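Importin subunit beta-1 (Saccharomyces cerevisiae, PDB 5OWU) carries proteins into the nucleus by associating with importin alpha, the adaptor that binds the classical nuclear localization signal of the cargo. Local coordinates at residues Asp35-Leu38 with Gln39-Leu43; Val140-Gly144 with Ala145-Glu149; Ile210-Lys213 with Asn214-Arg218; Ser291-Cys294 with Glu295-Asp299; Met391-Gly394 with Ser395-Gly399. One frame throughout, in Å; residues are numbered along the deposited sequence.

Contact 1 of 5, residues Asp35-Leu38 with Gln39-Leu43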
loop_
_atom_site.group_PDB
_atom_site.type_symbol
_atom_site.label_atom_id
_atom_site.label_comp_id
_atom_site.label_asym_id
_atom_site.label_seq_id
_atom_site.Cartn_x
_atom_site.Cartn_y
_atom_site.Cartn_z
ATOM N N ASP A 35 20.269 -33.465 -0.707
ATOM C CA ASP A 35 20.632 -34.839 -1.044
ATOM C C ASP A 35 19.891 -35.843 -0.179
ATOM O O ASP A 35 19.558 -36.931 -0.652
ATOM C CB ASP A 35 22.140 -35.057 -0.894
ATOM C CG ASP A 35 22.954 -34.205 -1.841
ATOM O OD1 ASP A 35 22.409 -33.770 -2.880
ATOM O OD2 ASP A 35 24.142 -33.978 -1.538
ATOM N N ASN A 36 19.636 -35.508 1.094
ATOM C CA ASN A 36 18.977 -36.438 2.009
ATOM C C ASN A 36 18.099 -35.622 2.967
ATOM O O ASN A 36 18.419 -35.411 4.138
ATOM C CB ASN A 36 19.992 -37.288 2.772
ATOM C CG ASN A 36 19.337 -38.427 3.543
ATOM O OD1 ASN A 36 18.118 -38.476 3.691
ATOM N ND2 ASN A 36 20.155 -39.347 4.048
ATOM N N PHE A 37 16.949 -35.178 2.464
ATOM C CA PHE A 37 16.089 -34.333 3.281
ATOM C C PHE A 37 15.637 -35.058 4.543
ATOM O O PHE A 37 15.551 -34.450 5.611
ATOM C CB PHE A 37 14.875 -33.862 2.484
ATOM C CG PHE A 37 14.037 -32.862 3.226
ATOM C CD1 PHE A 37 14.502 -31.577 3.426
ATOM C CD2 PHE A 37 12.801 -33.211 3.745
ATOM C CE1 PHE A 37 13.742 -30.650 4.122
ATOM C CE2 PHE A 37 12.039 -32.289 4.443
ATOM C CZ PHE A 37 12.510 -31.014 4.633
ATOM N N LEU A 38 15.333 -36.352 4.440
ATOM C CA LEU A 38 14.936 -37.108 5.626
ATOM C C LEU A 38 15.967 -36.950 6.736
ATOM O O LEU A 38 15.628 -36.605 7.875
ATOM C CB LEU A 38 14.747 -38.586 5.263
ATOM C CG LEU A 38 14.096 -39.532 6.286
ATOM C CD1 LEU A 38 13.823 -40.871 5.616
ATOM C CD2 LEU A 38 14.934 -39.759 7.534
ATOM N N GLN A 39 17.242 -37.194 6.419
ATOM C CA GLN A 39 18.279 -37.093 7.442
ATOM C C GLN A 39 18.459 -35.648 7.904
ATOM O O GLN A 39 18.616 -35.391 9.101
ATOM C CB GLN A 39 19.602 -37.659 6.914
ATOM C CG GLN A 39 20.714 -37.663 7.955
ATOM C CD GLN A 39 22.044 -38.192 7.424
ATOM O OE1 GLN A 39 22.401 -37.973 6.264
ATOM N NE2 GLN A 39 22.787 -38.885 8.282
ATOM N N PHE A 40 18.465 -34.697 6.971
ATOM C CA PHE A 40 18.583 -33.283 7.329
ATOM C C PHE A 40 17.520 -32.880 8.354
ATOM O O PHE A 40 17.818 -32.235 9.369
ATOM C CB PHE A 40 18.473 -32.447 6.052
ATOM C CG PHE A 40 18.343 -30.977 6.289
ATOM C CD1 PHE A 40 19.464 -30.175 6.376
ATOM C CD2 PHE A 40 17.095 -30.391 6.401
ATOM C CE1 PHE A 40 19.346 -28.813 6.584
ATOM C CE2 PHE A 40 16.968 -29.035 6.616
ATOM C CZ PHE A 40 18.096 -28.243 6.708
ATOM N N ALA A 41 16.271 -33.272 8.109
ATOM C CA ALA A 41 15.184 -32.908 9.013
ATOM C C ALA A 41 15.308 -33.627 10.353
ATOM O O ALA A 41 15.144 -33.009 11.417
ATOM C CB ALA A 41 13.840 -33.221 8.357
ATOM N N GLY A 42 15.597 -34.930 10.327
ATOM C CA GLY A 42 15.792 -35.653 11.576
ATOM C C GLY A 42 16.900 -35.060 12.424
ATOM O O GLY A 42 16.725 -34.807 13.622
ATOM N N LEU A 43 18.062 -34.830 11.810
ATOM C CA LEU A 43 19.201 -34.285 12.536
ATOM C C LEU A 43 18.905 -32.885 13.059
ATOM O O LEU A 43 19.285 -32.546 14.183
ATOM C CB LEU A 43 20.437 -34.261 11.637
ATOM C CG LEU A 43 21.135 -35.596 11.372
ATOM C CD1 LEU A 43 22.142 -35.444 10.247
ATOM C CD2 LEU A 43 21.823 -36.106 12.626
#

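Contact 2 of 5, residues Val140-Gly144 with Ala145-Glu149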
loop_
_atom_site.group_PDB
_atom_site.type_symbol
_atom_site.label_atom_id
_atom_site.label_comp_id
_atom_site.label_asym_id
_atom_site.label_seq_id
_atom_site.Cartn_x
_atom_site.Cartn_y
_atom_site.Cartn_z
ATOM N N VAL A 140 -4.906 -28.514 23.524
ATOM C CA VAL A 140 -6.012 -28.275 24.447
ATOM C C VAL A 140 -5.589 -28.621 25.868
ATOM O O VAL A 140 -5.841 -27.860 26.810
ATOM C CB VAL A 140 -7.257 -29.066 24.013
ATOM C CG1 VAL A 140 -8.349 -29.031 25.103
ATOM C CG2 VAL A 140 -7.790 -28.505 22.711
ATOM N N ASP A 141 -4.932 -29.771 26.049
ATOM C CA ASP A 141 -4.475 -30.127 27.388
ATOM C C ASP A 141 -3.422 -29.149 27.901
ATOM O O ASP A 141 -3.391 -28.852 29.099
ATOM C CB ASP A 141 -3.934 -31.559 27.405
ATOM C CG ASP A 141 -5.018 -32.594 27.182
ATOM O OD1 ASP A 141 -6.207 -32.280 27.405
ATOM O OD2 ASP A 141 -4.677 -33.728 26.792
ATOM N N ASN A 142 -2.583 -28.612 27.011
ATOM C CA ASN A 142 -1.452 -27.770 27.408
ATOM C C ASN A 142 -1.865 -26.383 27.890
ATOM O O ASN A 142 -1.101 -25.746 28.621
ATOM C CB ASN A 142 -0.476 -27.606 26.239
ATOM C CG ASN A 142 0.524 -28.735 26.151
ATOM O OD1 ASN A 142 0.374 -29.753 26.813
ATOM N ND2 ASN A 142 1.558 -28.552 25.337
ATOM N N THR A 143 -3.019 -25.879 27.473
ATOM C CA THR A 143 -3.508 -24.612 27.996
ATOM C C THR A 143 -4.557 -24.815 29.079
ATOM O O THR A 143 -5.218 -23.851 29.479
ATOM C CB THR A 143 -4.056 -23.737 26.866
ATOM O OG1 THR A 143 -5.231 -24.322 26.304
ATOM C CG2 THR A 143 -3.005 -23.568 25.775
ATOM N N GLY A 144 -4.714 -26.046 29.566
ATOM C CA GLY A 144 -5.589 -26.295 30.697
ATOM C C GLY A 144 -5.148 -25.541 31.938
ATOM O O GLY A 144 -3.980 -25.175 32.106
ATOM N N ALA A 145 -6.114 -25.343 32.841
ATOM C CA ALA A 145 -5.968 -24.357 33.909
ATOM C C ALA A 145 -4.754 -24.620 34.793
ATOM O O ALA A 145 -4.127 -23.668 35.273
ATOM C CB ALA A 145 -7.238 -24.327 34.761
ATOM N N GLU A 146 -4.406 -25.886 35.029
ATOM C CA GLU A 146 -3.354 -26.225 35.981
ATOM C C GLU A 146 -2.009 -26.514 35.319
ATOM O O GLU A 146 -1.076 -26.944 36.005
ATOM C CB GLU A 146 -3.788 -27.423 36.830
ATOM C CG GLU A 146 -5.125 -27.225 37.550
ATOM C CD GLU A 146 -5.132 -26.020 38.480
ATOM O OE1 GLU A 146 -4.114 -25.780 39.162
ATOM O OE2 GLU A 146 -6.161 -25.310 38.526
ATOM N N GLN A 147 -1.881 -26.281 34.016
ATOM C CA GLN A 147 -0.587 -26.407 33.366
ATOM C C GLN A 147 0.320 -25.245 33.773
ATOM O O GLN A 147 -0.162 -24.145 34.051
ATOM C CB GLN A 147 -0.749 -26.417 31.845
ATOM C CG GLN A 147 -1.511 -27.616 31.301
ATOM C CD GLN A 147 -0.669 -28.877 31.284
ATOM O OE1 GLN A 147 0.495 -28.863 31.684
ATOM N NE2 GLN A 147 -1.254 -29.974 30.815
ATOM N N PRO A 148 1.635 -25.458 33.806
ATOM C CA PRO A 148 2.550 -24.354 34.121
ATOM C C PRO A 148 2.561 -23.285 33.039
ATOM O O PRO A 148 2.150 -23.501 31.894
ATOM C CB PRO A 148 3.916 -25.039 34.237
ATOM C CG PRO A 148 3.781 -26.309 33.504
ATOM C CD PRO A 148 2.350 -26.733 33.638
ATOM N N GLU A 149 3.074 -22.110 33.423
ATOM C CA GLU A 149 2.939 -20.923 32.585
ATOM C C GLU A 149 3.676 -21.079 31.261
ATOM O O GLU A 149 3.167 -20.669 30.210
ATOM C CB GLU A 149 3.458 -19.693 33.325
ATOM C CG GLU A 149 3.299 -18.396 32.536
ATOM C CD GLU A 149 4.053 -17.240 33.151
ATOM O OE1 GLU A 149 3.881 -16.998 34.360
ATOM O OE2 GLU A 149 4.826 -16.582 32.425
#

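Contact 3 of 5, residues Ile210-Lys213 with Asn214-Arg218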
loop_
_atom_site.group_PDB
_atom_site.type_symbol
_atom_site.label_atom_id
_atom_site.label_comp_id
_atom_site.label_asym_id
_atom_site.label_seq_id
_atom_site.Cartn_x
_atom_site.Cartn_y
_atom_site.Cartn_z
ATOM N N ILE A 210 -9.424 -15.699 10.860
ATOM C CA ILE A 210 -9.821 -16.026 9.493
ATOM C C ILE A 210 -10.200 -17.491 9.328
ATOM O O ILE A 210 -10.769 -17.858 8.293
ATOM C CB ILE A 210 -8.706 -15.613 8.505
ATOM C CG1 ILE A 210 -8.607 -14.083 8.478
ATOM C CG2 ILE A 210 -8.981 -16.134 7.097
ATOM C CD1 ILE A 210 -7.710 -13.495 7.403
ATOM N N PHE A 211 -9.947 -18.333 10.331
ATOM C CA PHE A 211 -10.216 -19.763 10.228
ATOM C C PHE A 211 -11.417 -20.221 11.042
ATOM O O PHE A 211 -11.651 -21.429 11.143
ATOM C CB PHE A 211 -8.978 -20.550 10.654
ATOM C CG PHE A 211 -7.783 -20.273 9.806
ATOM C CD1 PHE A 211 -7.684 -20.814 8.535
ATOM C CD2 PHE A 211 -6.766 -19.458 10.266
ATOM C CE1 PHE A 211 -6.584 -20.554 7.744
ATOM C CE2 PHE A 211 -5.664 -19.195 9.479
ATOM C CZ PHE A 211 -5.575 -19.745 8.215
ATOM N N ILE A 212 -12.201 -19.302 11.604
ATOM C CA ILE A 212 -13.268 -19.685 12.515
ATOM C C ILE A 212 -14.638 -19.256 11.990
ATOM O O ILE A 212 -15.570 -19.107 12.766
ATOM C CB ILE A 212 -13.008 -19.136 13.933
ATOM C CG1 ILE A 212 -13.140 -17.610 13.982
ATOM C CG2 ILE A 212 -11.609 -19.533 14.407
ATOM C CD1 ILE A 212 -13.140 -17.045 15.392
ATOM N N LYS A 213 -14.772 -19.062 10.673
ATOM C CA LYS A 213 -16.073 -18.707 10.104
ATOM C C LYS A 213 -17.161 -19.664 10.576
ATOM O O LYS A 213 -18.231 -19.240 11.030
ATOM C CB LYS A 213 -16.004 -18.713 8.576
ATOM C CG LYS A 213 -14.925 -17.825 7.979
ATOM C CD LYS A 213 -15.502 -16.772 7.039
ATOM C CE LYS A 213 -14.469 -16.324 6.009
ATOM N NZ LYS A 213 -13.190 -15.883 6.636
ATOM N N ASN A 214 -16.904 -20.969 10.468
ATOM C CA ASN A 214 -17.915 -21.948 10.849
ATOM C C ASN A 214 -18.305 -21.804 12.311
ATOM O O ASN A 214 -19.475 -21.999 12.660
ATOM C CB ASN A 214 -17.409 -23.360 10.559
ATOM C CG ASN A 214 -17.223 -23.614 9.074
ATOM O OD1 ASN A 214 -17.842 -22.952 8.240
ATOM N ND2 ASN A 214 -16.372 -24.574 8.738
ATOM N N ASN A 215 -17.355 -21.436 13.173
ATOM C CA ASN A 215 -17.676 -21.211 14.580
ATOM C C ASN A 215 -18.479 -19.926 14.765
ATOM O O ASN A 215 -19.433 -19.894 15.549
ATOM C CB ASN A 215 -16.394 -21.154 15.410
ATOM C CG ASN A 215 -15.530 -22.380 15.231
ATOM O OD1 ASN A 215 -14.692 -22.439 14.329
ATOM N ND2 ASN A 215 -15.722 -23.369 16.097
ATOM N N MET A 216 -18.108 -18.858 14.050
ATOM C CA MET A 216 -18.814 -17.584 14.177
ATOM C C MET A 216 -20.245 -17.670 13.661
ATOM O O MET A 216 -21.116 -16.922 14.123
ATOM C CB MET A 216 -18.042 -16.487 13.437
ATOM C CG MET A 216 -16.707 -16.112 14.080
ATOM S SD MET A 216 -16.910 -15.253 15.659
ATOM C CE MET A 216 -16.873 -16.613 16.829
ATOM N N GLU A 217 -20.517 -18.570 12.722
ATOM C CA GLU A 217 -21.884 -18.762 12.261
ATOM C C GLU A 217 -22.748 -19.511 13.269
ATOM O O GLU A 217 -23.953 -19.647 13.031
ATOM C CB GLU A 217 -21.877 -19.497 10.921
ATOM C CG GLU A 217 -21.214 -18.700 9.803
ATOM C CD GLU A 217 -21.068 -19.490 8.518
ATOM O OE1 GLU A 217 -21.244 -20.728 8.548
ATOM O OE2 GLU A 217 -20.772 -18.867 7.476
ATOM N N ARG A 218 -22.183 -19.986 14.377
ATOM C CA ARG A 218 -22.945 -20.633 15.437
ATOM C C ARG A 218 -23.178 -19.618 16.544
ATOM O O ARG A 218 -22.220 -19.138 17.157
ATOM C CB ARG A 218 -22.219 -21.861 15.985
ATOM C CG ARG A 218 -22.008 -22.958 14.963
ATOM C CD ARG A 218 -20.991 -23.979 15.442
ATOM N NE ARG A 218 -20.463 -24.755 14.328
ATOM C CZ ARG A 218 -19.325 -25.440 14.362
ATOM N NH1 ARG A 218 -18.578 -25.456 15.460
ATOM N NH2 ARG A 218 -18.930 -26.111 13.289
HETATM O O HOH W 1 -14.385 -22.593 10.550
#

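Contact 4 of 5, residues Ser291-Cys294 with Glu295-Asp299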
loop_
_atom_site.group_PDB
_atom_site.type_symbol
_atom_site.label_atom_id
_atom_site.label_comp_id
_atom_site.label_asym_id
_atom_site.label_seq_id
_atom_site.Cartn_x
_atom_site.Cartn_y
_atom_site.Cartn_z
ATOM N N SER A 291 -12.750 3.887 14.365
ATOM C CA SER A 291 -12.211 4.038 13.020
ATOM C C SER A 291 -12.425 2.770 12.206
ATOM O O SER A 291 -12.755 2.839 11.018
ATOM C CB SER A 291 -10.725 4.402 13.071
ATOM O OG SER A 291 -10.540 5.735 13.528
ATOM N N THR A 292 -12.245 1.600 12.824
ATOM C CA THR A 292 -12.509 0.352 12.110
ATOM C C THR A 292 -13.960 0.293 11.651
ATOM O O THR A 292 -14.248 -0.034 10.489
ATOM C CB THR A 292 -12.173 -0.851 12.994
ATOM O OG1 THR A 292 -10.786 -0.811 13.357
ATOM C CG2 THR A 292 -12.432 -2.143 12.258
ATOM N N ILE A 293 -14.895 0.623 12.550
ATOM C CA ILE A 293 -16.305 0.661 12.153
ATOM C C ILE A 293 -16.504 1.563 10.937
ATOM O O ILE A 293 -17.128 1.171 9.939
ATOM C CB ILE A 293 -17.181 1.120 13.330
ATOM C CG1 ILE A 293 -17.200 0.039 14.412
ATOM C CG2 ILE A 293 -18.599 1.422 12.858
ATOM C CD1 ILE A 293 -17.930 0.456 15.687
ATOM N N CYS A 294 -16.026 2.804 11.022
ATOM C CA CYS A 294 -16.223 3.729 9.910
ATOM C C CYS A 294 -15.635 3.175 8.618
ATOM O O CYS A 294 -16.264 3.250 7.559
ATOM C CB CYS A 294 -15.607 5.091 10.229
ATOM S SG CYS A 294 -16.542 6.045 11.427
ATOM N N GLU A 295 -14.418 2.630 8.681
ATOM C CA GLU A 295 -13.787 2.095 7.476
ATOM C C GLU A 295 -14.643 1.008 6.845
ATOM O O GLU A 295 -14.781 0.947 5.611
ATOM C CB GLU A 295 -12.396 1.547 7.806
ATOM C CG GLU A 295 -11.413 2.607 8.259
ATOM C CD GLU A 295 -10.149 2.011 8.848
ATOM O OE1 GLU A 295 -10.031 0.769 8.860
ATOM O OE2 GLU A 295 -9.282 2.786 9.304
ATOM N N GLU A 296 -15.225 0.137 7.677
ATOM C CA GLU A 296 -16.034 -0.947 7.135
ATOM C C GLU A 296 -17.313 -0.407 6.509
ATOM O O GLU A 296 -17.734 -0.873 5.444
ATOM C CB GLU A 296 -16.357 -1.976 8.225
ATOM C CG GLU A 296 -15.153 -2.766 8.740
ATOM C CD GLU A 296 -14.328 -3.422 7.629
ATOM O OE1 GLU A 296 -14.920 -3.976 6.673
ATOM O OE2 GLU A 296 -13.081 -3.372 7.713
ATOM N N GLU A 297 -17.939 0.588 7.142
ATOM C CA GLU A 297 -19.180 1.114 6.585
ATOM C C GLU A 297 -18.932 1.921 5.311
ATOM O O GLU A 297 -19.756 1.889 4.382
ATOM C CB GLU A 297 -19.910 1.922 7.662
ATOM C CG GLU A 297 -20.308 1.008 8.827
ATOM C CD GLU A 297 -21.088 1.686 9.938
ATOM O OE1 GLU A 297 -21.028 2.922 10.079
ATOM O OE2 GLU A 297 -21.768 0.957 10.684
ATOM N N ILE A 298 -17.794 2.612 5.223
ATOM C CA ILE A 298 -17.435 3.277 3.972
ATOM C C ILE A 298 -17.201 2.241 2.880
ATOM O O ILE A 298 -17.644 2.409 1.735
ATOM C CB ILE A 298 -16.203 4.180 4.172
ATOM C CG1 ILE A 298 -16.536 5.336 5.114
ATOM C CG2 ILE A 298 -15.711 4.746 2.820
ATOM C CD1 ILE A 298 -15.315 6.061 5.692
ATOM N N ASP A 299 -16.511 1.146 3.212
ATOM C CA ASP A 299 -16.268 0.113 2.206
ATOM C C ASP A 299 -17.568 -0.530 1.748
ATOM O O ASP A 299 -17.724 -0.851 0.562
ATOM C CB ASP A 299 -15.311 -0.947 2.747
ATOM C CG ASP A 299 -13.896 -0.426 2.889
ATOM O OD1 ASP A 299 -13.580 0.604 2.250
ATOM O OD2 ASP A 299 -13.103 -1.042 3.633
#

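Contact 5 of 5, residues Met391-Gly394 with Ser395-Gly399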
loop_
_atom_site.group_PDB
_atom_site.type_symbol
_atom_site.label_atom_id
_atom_site.label_comp_id
_atom_site.label_asym_id
_atom_site.label_seq_id
_atom_site.Cartn_x
_atom_site.Cartn_y
_atom_site.Cartn_z
ATOM N N MET A 391 -8.232 21.975 13.709
ATOM C CA MET A 391 -8.118 20.566 13.344
ATOM C C MET A 391 -9.491 19.965 13.061
ATOM O O MET A 391 -9.681 19.252 12.067
ATOM C CB MET A 391 -7.410 19.784 14.455
ATOM C CG MET A 391 -7.235 18.291 14.150
ATOM S SD MET A 391 -6.222 17.982 12.676
ATOM C CE MET A 391 -6.633 16.268 12.386
ATOM N N ALA A 392 -10.467 20.243 13.932
ATOM C CA ALA A 392 -11.809 19.703 13.746
ATOM C C ALA A 392 -12.460 20.279 12.490
ATOM O O ALA A 392 -13.039 19.541 11.667
ATOM C CB ALA A 392 -12.656 19.993 14.991
ATOM N N PHE A 393 -12.346 21.599 12.305
ATOM C CA PHE A 393 -12.971 22.207 11.139
ATOM C C PHE A 393 -12.400 21.621 9.858
ATOM O O PHE A 393 -13.146 21.209 8.963
ATOM C CB PHE A 393 -12.794 23.723 11.155
ATOM C CG PHE A 393 -13.660 24.421 10.154
ATOM C CD1 PHE A 393 -13.225 24.606 8.861
ATOM C CD2 PHE A 393 -14.922 24.864 10.502
ATOM C CE1 PHE A 393 -14.029 25.241 7.930
ATOM C CE2 PHE A 393 -15.727 25.490 9.582
ATOM C CZ PHE A 393 -15.282 25.681 8.294
ATOM N N GLY A 394 -11.073 21.560 9.758
ATOM C CA GLY A 394 -10.465 20.965 8.585
ATOM C C GLY A 394 -10.858 19.513 8.413
ATOM O O GLY A 394 -11.013 19.035 7.286
ATOM N N SER A 395 -11.053 18.802 9.525
ATOM C CA SER A 395 -11.409 17.389 9.473
ATOM C C SER A 395 -12.836 17.133 9.001
ATOM O O SER A 395 -13.151 15.976 8.699
ATOM C CB SER A 395 -11.218 16.741 10.843
ATOM O OG SER A 395 -9.845 16.596 11.151
ATOM N N ILE A 396 -13.709 18.142 8.939
ATOM C CA ILE A 396 -15.053 17.902 8.392
ATOM C C ILE A 396 -15.228 18.482 6.983
ATOM O O ILE A 396 -16.355 18.599 6.506
ATOM C CB ILE A 396 -16.160 18.406 9.337
ATOM C CG1 ILE A 396 -16.059 19.915 9.577
ATOM C CG2 ILE A 396 -16.115 17.637 10.655
ATOM C CD1 ILE A 396 -17.323 20.525 10.173
ATOM N N MET A 397 -14.145 18.800 6.270
ATOM C CA MET A 397 -14.303 19.398 4.948
ATOM C C MET A 397 -14.557 18.371 3.853
ATOM O O MET A 397 -14.835 18.749 2.711
ATOM C CB MET A 397 -13.074 20.242 4.605
ATOM C CG MET A 397 -13.039 21.556 5.380
ATOM S SD MET A 397 -14.424 22.635 4.942
ATOM C CE MET A 397 -15.503 22.391 6.345
ATOM N N ASP A 398 -14.498 17.092 4.172
ATOM C CA ASP A 398 -14.760 16.030 3.213
ATOM C C ASP A 398 -15.857 15.168 3.822
ATOM O O ASP A 398 -15.656 14.558 4.876
ATOM C CB ASP A 398 -13.480 15.241 2.928
ATOM C CG ASP A 398 -13.686 14.112 1.946
ATOM O OD1 ASP A 398 -14.731 14.076 1.267
ATOM O OD2 ASP A 398 -12.783 13.258 1.855
ATOM N N GLY A 399 -17.026 15.163 3.184
ATOM C CA GLY A 399 -18.160 14.402 3.656
ATOM C C GLY A 399 -19.480 15.132 3.491
ATOM O O GLY A 399 -20.365 14.693 2.751
#

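Contact 1 of 5, residues Asp35-Leu38 with Gln39-Leu43
N36 and Q39 meet side chain to side chain at the start of helix 37-48, where an asparagine serves as N-cap. The N36 amide reaches over the first turn, and its OD1 accepts the backbone N of Q39 at 3.1 Å with an N-H...O angle of 165°. The donor stands above the plane of the N36 amide, so the bond is straight at the hydrogen but uses no in-plane lone pair. With CG anti to the backbone N (chi1 -170°), the amide of N36 is carried toward the helix start, where OD1 takes up an N-H that has no carbonyl four residues back within the helix to bond.

The Q39 side chain leaves extended and crosses that of N36 at about a right angle. Q39 CB lies 3.4 Å from N36 ND2, and the two amide planes are turned 43° apart. On another side of the helix the rings of F37 and F40 approach obliquely, CE1 of F37 lying 4.1 Å from CD2 of F40. The methyl of A41 adds a looser touch, its CB 4.4 Å from CE2 of F37.

Beneath these side chains the regular backbone ladder begins at once, with F40 N bonded to N36 O at 2.9 Å and A41 N to F37 O at 2.9 Å. N36 also ends the preceding helix 19-35, so one residue serves as the joint between two helices. F40 packs back on L32 of that helix, F37 and A41 meet L65 of helix 55-67, and A41 also touches I96 of helix 90-104.

Contact 2 of 5, residues Val140-Gly144 with Ala145-Glu149
Q147 folds back onto the last turn of helix 133-142 from the far end of a type I beta turn, G144 to Q147, within HEAT repeat 4. The turn is closed by Q147 N, which donates to G144 O at 3.0 Å. The close-packed part lies beneath the glutamine: CG is anti to its carbonyl carbon and beside the backbone N (chi1 -65°), and the bend at chi2 (-76°) then lays the amide back over the carbonyls of D141 and N142. Q147 CG comes within 3.3 Å of N142 O, a buried oxygen with no polar partner in the model.

The outer side is looser. A145 and E146, at the corners of the turn, are exposed, and E146 sets off away from the helix at its CB. The polar ends of the helical residues are held from elsewhere: D141 by a salt bridge to K137, N142 by S155 of helix 149-165, and T143 by Q186.

Within the packed part, D141 O takes two donors from opposite faces of its carbonyl plane: G144 N at 3.1 Å and Q147 NE2 at 3.0 Å, the latter through a bent bond of 139°.

Contact 3 of 5, residues Ile210-Lys213 with Asn214-Arg218
I212, the N-cap residue of the short helix 213-216, meets M216 one turn on; this brief turn links helix 195-208 to helix 219-233 in the HEAT-repeat solenoid. The methionine shows how one flexible chain is fitted to a branched neighbour. Its CB lies 3.7 Å from both K213 O and I212 O. The next atom, CG, lies closer in, 3.5 Å from I212 O, and also rests 3.9 Å from I212 CG1. Bends at chi2 and chi3 then carry the chain obliquely across the end of the isoleucine: M216 SD passes I212 CD1 at 4.2 Å, and the terminal M216 CE meets the same methyl at 4.0 Å. I212 presents this branch because CG1 lies between its backbone N and carbonyl carbon (chi1 69°). The pair shares an apolar setting, both side chains touching Y255 of helix 238-255 and L225 of helix 219-233.

N215 lies beside the pair. It turns its OD1 to within 3.7 Å of I212 CB, but the amide is held mainly from outside: ND2 bonds to E221 and N178, and OD1 to S177. E217 N closes the helical turn on K213 O, and the E217 side chain continues beside that same carbonyl.

The start of the helix is also tied to the loop before it by water. A single molecule donates to F211 O and accepts from N214 N, each at 3.0 Å, spanning a step that the chain does not close directly.

Contact 4 of 5, residues Ser291-Cys294 with Glu295-Asp299
S291 O and E295 N open a run of four successive i to i+4 hydrogen bonds in the middle of helix 280-306. Their bond is 2.9 Å long and nearly straight, with an N-H...O angle of 166°. E296 N to T292 O and E297 N to I293 O follow, and I298 N to C294 O, again 2.9 Å, completes the set.

The side chains of the second turn lie back against these same carbonyls. In E295, CG sits anti to its carbonyl carbon and beside the backbone N (chi1 -65°), which directs the chain back along the helix, and CG comes to 3.1 Å from S291 O. I298 behaves likewise, its CG1 3.2 Å from C294 O.

I293 and E297 run side by side and point the same way. The CG2 methyl of I293 rests against the carboxylate of E297, 3.8 Å from CD, with both oxygens at about the same range. The methyl lies against a buried carboxylate whose oxygens are bonded from outside the helix: OE2 is bonded to Y256 OH and accepts from F317 N, and OE1 accepts from N361. Such a gathering of N-H groups would probably favour the ionised form. E296 is tied in turn to S253.

Farther out, C294 packs on L357 and F358 of helix 347-362, while T292 and I293 touch M252 of helix 238-255. Such packing of one HEAT-repeat 7 helix against helices 238-255 and 347-362 is the pattern of an alpha solenoid.

Contact 5 of 5, residues Met391-Gly394 with Ser395-Gly399
The C-terminal end of helix 383-395, in HEAT repeat 9, is where M391 and S395 meet and where the chain turns toward helix 402-418. S395 grips one carbonyl twice: its backbone N donates to M391 O at 2.9 Å, and its hydroxyl OG donates to the same oxygen at 2.8 Å. The two donors come from opposite faces of the carbonyl plane. With OG beside its own backbone N (chi1 -72°), the hydroxyl is folded back on the preceding turn. The M391 chain, bent at chi2, brings its CE methyl to 3.5 Å from that OG, which also bonds to Q356 of helix 347-362.

One residue later the regular pattern gives way. I396 N bonds F393 O at 3.1 Å, a tighter i to i+3 step, and keeps a weak link to A392 O. M397 N makes another weak bond, to G394 O.

Along this tightening end F393 and M397 form a Met-aromatic contact. The side chains approach at a slant: M397 SD is 4.9 Å from the ring centroid and 49° off the ring normal, and CE reaches F393 CE1 at 3.6 Å. Bends at chi2 and chi3 of M397 swing the methyl round to the ring. Both residues also touch V409 of helix 402-418, so the pair packs against the next helix.

G394 O is taken by R437 of helix 425-442. The passage from i+4 to i+3 bonding, with side chains folded over the last carbonyls, fits a helix C-terminus that tightens toward 3-10 bonding before an interhelical turn.

Overall arrangement
The five contacts follow one another along the chain and sample successive parts of a HEAT-repeat superhelix. Contact 1 lies at one helix start, contacts 2 and 5 at helix ends, contact 3 on a short linking helix and contact 4 inside a long one. None touches another. The closest pair is contacts 4 and 5, with centres about 17 Å apart and nearest atoms about 9 Å; contacts 3 and 4 are about 21 Å apart between centres, and contacts 2 and 3 about 24 Å. Contacts 1 and 5, about 62 Å apart between centres, lie on opposite sides of the chain's centre. At the end of contact 3, R218 packs on the backbone of another protein's chain.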